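Local coordinates for protein tRNA-5-methyluridine(54) 2-sulfurtransferase (Pyrococcus horikoshii, PDB 3VRH) that catalyses the ATP-dependent 2-thiolation of 5-methyluridine 54 in the T loop of tRNA, a modification that stabilises tRNA in thermophiles, at residues A[138-146]-A[294-302]. Sequence-based numbering, arbitrary orientation.
Sequences IMNKFAYDN and KEINFKVSS
Helix 127-145 of the PP-loop ATPase domain receives the C-terminal tail of the chain along its last two turns, where Lys141, Asp145 and Asn146 hold backbone atoms of Ile296, Phe298 and Val300 and the Phe298 ring packs against Ile138, Lys141 and Phe142. Lys141 NZ sits at the hub of a salt-bridge network: it reaches Glu295 OE1 at 2.9 Å, Asp145 OD2 one helical turn on, and Ile296 O at 2.8 Å, nearly head-on to that carbonyl. Its CG stands anti to the backbone N (chi1 -169°), which sends the chain out over the tail, and a bend at chi4 turns the ammonium toward the two carboxylates and the Ile296 carbonyl. Glu295 also bridges to Arg276 through OE2, beside the zinc ligand Cys275, so the network ties the helix to the C-terminal zinc module. With an alanine here in place of Lys141, Asp145 and Glu295 would probably be left as like charges without their shared cation, and the Phe298 ring edge without the CG methylene that meets it. Asp145 OD2 accepts a second hydrogen bond, from Phe298 N at 2.7 Å, on its anti side and somewhat out of the carboxylate plane. Just past the helix, the Asn146 amide reads the tail with both ends: OD1 accepts from Val300 N in the carbonyl plane at 2.9 Å, while ND2 gives to Phe298 O from above that carbonyl's plane, and also to Phe142 O; together the three bonds fix the amide's rotation, and ND2 lies over the centre of the Phe142 ring. Phe298 CZ meets Ile138 CG2 at 4.0 Å, and Phe142 CD2 touches Phe298 CB at 3.6 Å; Ile138 and Phe298 both also touch Val108 of strand 105-109.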
loop_
_atom_site.group_PDB
_atom_site.type_symbol
_atom_site.label_atom_id
_atom_site.label_comp_id
_atom_site.label_asym_id
_atom_site.label_seq_id
_atom_site.Cartn_x
_atom_site.Cartn_y
_atom_site.Cartn_z
ATOM N N ILE A 138 -8.947 -16.042 -23.937
ATOM C CA ILE A 138 -10.157 -16.627 -24.513
ATOM C C ILE A 138 -11.317 -15.642 -24.467
ATOM O O ILE A 138 -12.081 -15.547 -25.420
ATOM C CB ILE A 138 -10.547 -17.939 -23.811
ATOM C CG1 ILE A 138 -9.497 -19.016 -24.084
ATOM C CG2 ILE A 138 -11.930 -18.413 -24.282
ATOM C CD1 ILE A 138 -9.781 -20.360 -23.403
ATOM N N MET A 139 -11.438 -14.907 -23.358
ATOM C CA MET A 139 -12.502 -13.919 -23.215
ATOM C C MET A 139 -12.382 -12.904 -24.334
ATOM O O MET A 139 -13.367 -12.555 -24.977
ATOM C CB MET A 139 -12.417 -13.160 -21.883
ATOM C CG MET A 139 -12.861 -13.923 -20.651
ATOM S SD MET A 139 -12.274 -13.027 -19.194
ATOM C CE MET A 139 -13.026 -11.437 -19.486
ATOM N N ASN A 140 -11.162 -12.428 -24.549
ATOM C CA ASN A 140 -10.951 -11.405 -25.546
ATOM C C ASN A 140 -11.116 -11.917 -26.971
ATOM O O ASN A 140 -11.769 -11.277 -27.765
ATOM C CB ASN A 140 -9.599 -10.714 -25.368
ATOM C CG ASN A 140 -9.383 -9.614 -26.394
ATOM O OD1 ASN A 140 -9.995 -8.552 -26.330
ATOM N ND2 ASN A 140 -8.517 -9.873 -27.343
ATOM N N LYS A 141 -10.525 -13.062 -27.295
ATOM C CA LYS A 141 -10.654 -13.581 -28.655
ATOM C C LYS A 141 -12.085 -14.010 -28.989
ATOM O O LYS A 141 -12.503 -13.914 -30.142
ATOM C CB LYS A 141 -9.670 -14.722 -28.942
ATOM C CG LYS A 141 -9.614 -15.082 -30.431
ATOM C CD LYS A 141 -8.398 -15.910 -30.807
ATOM C CE LYS A 141 -8.155 -15.839 -32.314
ATOM N NZ LYS A 141 -9.440 -15.985 -33.081
ATOM N N PHE A 142 -12.836 -14.452 -27.981
ATOM C CA PHE A 142 -14.235 -14.821 -28.173
ATOM C C PHE A 142 -15.064 -13.582 -28.426
ATOM O O PHE A 142 -15.954 -13.580 -29.273
ATOM C CB PHE A 142 -14.798 -15.566 -26.953
ATOM C CG PHE A 142 -16.195 -16.080 -27.162
ATOM C CD1 PHE A 142 -17.292 -15.259 -26.952
ATOM C CD2 PHE A 142 -16.407 -17.380 -27.603
ATOM C CE1 PHE A 142 -18.569 -15.726 -27.163
ATOM C CE2 PHE A 142 -17.683 -17.844 -27.808
ATOM C CZ PHE A 142 -18.761 -17.014 -27.589
ATOM N N ALA A 143 -14.788 -12.529 -27.663
ATOM C CA ALA A 143 -15.490 -11.268 -27.848
ATOM C C ALA A 143 -15.187 -10.726 -29.237
ATOM O O ALA A 143 -16.060 -10.196 -29.915
ATOM C CB ALA A 143 -15.052 -10.255 -26.793
ATOM N N TYR A 144 -13.937 -10.878 -29.644
ATOM C CA TYR A 144 -13.463 -10.305 -30.894
ATOM C C TYR A 144 -14.045 -11.055 -32.092
ATOM O O TYR A 144 -14.676 -10.449 -32.960
ATOM C CB TYR A 144 -11.933 -10.308 -30.929
ATOM C CG TYR A 144 -11.344 -10.046 -32.296
ATOM C CD1 TYR A 144 -11.476 -8.806 -32.905
ATOM C CD2 TYR A 144 -10.649 -11.048 -32.979
ATOM C CE1 TYR A 144 -10.944 -8.567 -34.167
ATOM C CE2 TYR A 144 -10.109 -10.820 -34.238
ATOM C CZ TYR A 144 -10.257 -9.576 -34.824
ATOM O OH TYR A 144 -9.722 -9.350 -36.073
ATOM N N ASP A 145 -13.831 -12.369 -32.107
ATOM C CA ASP A 145 -14.344 -13.259 -33.145
ATOM C C ASP A 145 -15.830 -13.118 -33.396
ATOM O O ASP A 145 -16.289 -13.325 -34.516
ATOM C CB ASP A 145 -14.074 -14.716 -32.776
ATOM C CG ASP A 145 -12.638 -15.101 -32.969
ATOM O OD1 ASP A 145 -11.883 -14.284 -33.529
ATOM O OD2 ASP A 145 -12.259 -16.223 -32.574
ATOM N N ASN A 146 -16.585 -12.782 -32.358
ATOM C CA ASN A 146 -18.038 -12.732 -32.466
ATOM C C ASN A 146 -18.578 -11.319 -32.574
ATOM O O ASN A 146 -19.785 -11.114 -32.501
ATOM C CB ASN A 146 -18.707 -13.462 -31.290
ATOM C CG ASN A 146 -18.591 -14.965 -31.406
ATOM O OD1 ASN A 146 -19.380 -15.588 -32.107
ATOM N ND2 ASN A 146 -17.589 -15.558 -30.735
ATOM N N LYS A 294 -1.738 -23.161 -34.664
ATOM C CA LYS A 294 -2.924 -22.728 -35.402
ATOM C C LYS A 294 -3.866 -21.857 -34.575
ATOM O O LYS A 294 -3.919 -21.977 -33.348
ATOM C CB LYS A 294 -3.658 -23.937 -35.989
ATOM C CG LYS A 294 -2.891 -24.592 -37.134
ATOM C CD LYS A 294 -3.499 -25.910 -37.561
ATOM C CE LYS A 294 -2.581 -26.625 -38.549
ATOM N NZ LYS A 294 -3.029 -28.017 -38.853
ATOM N N GLU A 295 -4.596 -20.982 -35.258
ATOM C CA GLU A 295 -5.505 -20.049 -34.612
ATOM C C GLU A 295 -6.744 -20.780 -34.112
ATOM O O GLU A 295 -7.152 -21.773 -34.696
ATOM C CB GLU A 295 -5.907 -18.942 -35.588
ATOM C CG GLU A 295 -6.762 -17.859 -34.951
ATOM C CD GLU A 295 -7.208 -16.791 -35.922
ATOM O OE1 GLU A 295 -8.301 -16.218 -35.708
ATOM O OE2 GLU A 295 -6.466 -16.515 -36.891
ATOM N N ILE A 296 -7.328 -20.311 -33.013
ATOM C CA ILE A 296 -8.605 -20.856 -32.571
ATOM C C ILE A 296 -9.724 -19.932 -32.997
ATOM O O ILE A 296 -9.685 -18.721 -32.740
ATOM C CB ILE A 296 -8.660 -21.063 -31.059
ATOM C CG1 ILE A 296 -7.519 -21.975 -30.614
ATOM C CG2 ILE A 296 -9.997 -21.656 -30.664
ATOM C CD1 ILE A 296 -7.286 -21.960 -29.140
ATOM N N ASN A 297 -10.718 -20.505 -33.666
ATOM C CA ASN A 297 -11.848 -19.733 -34.159
ATOM C C ASN A 297 -12.992 -19.833 -33.167
ATOM O O ASN A 297 -13.588 -20.895 -33.032
ATOM C CB ASN A 297 -12.284 -20.277 -35.519
ATOM C CG ASN A 297 -13.214 -19.339 -36.250
ATOM O OD1 ASN A 297 -13.720 -18.373 -35.679
ATOM N ND2 ASN A 297 -13.442 -19.618 -37.531
ATOM N N PHE A 298 -13.296 -18.737 -32.471
ATOM C CA PHE A 298 -14.350 -18.760 -31.452
ATOM C C PHE A 298 -15.708 -18.310 -31.962
ATOM O O PHE A 298 -16.671 -18.229 -31.189
ATOM C CB PHE A 298 -13.962 -17.950 -30.217
ATOM C CG PHE A 298 -12.900 -18.599 -29.388
ATOM C CD1 PHE A 298 -13.198 -19.695 -28.599
ATOM C CD2 PHE A 298 -11.610 -18.113 -29.393
ATOM C CE1 PHE A 298 -12.232 -20.288 -27.839
ATOM C CE2 PHE A 298 -10.633 -18.706 -28.630
ATOM C CZ PHE A 298 -10.939 -19.792 -27.851
ATOM N N LYS A 299 -15.777 -18.022 -33.262
ATOM C CA LYS A 299 -17.031 -17.668 -33.907
ATOM C C LYS A 299 -18.119 -18.735 -33.686
ATOM O O LYS A 299 -17.885 -19.937 -33.857
ATOM C CB LYS A 299 -16.804 -17.451 -35.408
ATOM C CG LYS A 299 -18.072 -17.137 -36.177
ATOM C CD LYS A 299 -18.666 -15.800 -35.764
ATOM C CE LYS A 299 -19.869 -15.450 -36.630
ATOM N NZ LYS A 299 -21.081 -16.240 -36.257
ATOM N N VAL A 300 -19.304 -18.287 -33.280
ATOM C CA VAL A 300 -20.416 -19.203 -33.077
ATOM C C VAL A 300 -21.680 -18.661 -33.739
ATOM O O VAL A 300 -21.883 -17.442 -33.832
ATOM C CB VAL A 300 -20.687 -19.486 -31.568
ATOM C CG1 VAL A 300 -19.496 -20.181 -30.910
ATOM C CG2 VAL A 300 -21.039 -18.205 -30.825
ATOM N N SER A 301 -22.537 -19.565 -34.190
ATOM C CA SER A 301 -23.804 -19.152 -34.788
ATOM C C SER A 301 -24.972 -19.382 -33.843
ATOM O O SER A 301 -26.083 -18.938 -34.117
ATOM C CB SER A 301 -24.050 -19.870 -36.120
ATOM O OG SER A 301 -23.727 -21.243 -36.026
ATOM N N SER A 302 -24.707 -20.057 -32.722
ATOM C CA SER A 302 -25.759 -20.423 -31.773
ATOM C C SER A 302 -25.187 -20.950 -30.460
ATOM O O SER A 302 -23.972 -21.088 -30.306
ATOM C CB SER A 302 -26.650 -21.506 -32.383
ATOM O OG SER A 302 -25.857 -22.616 -32.757
#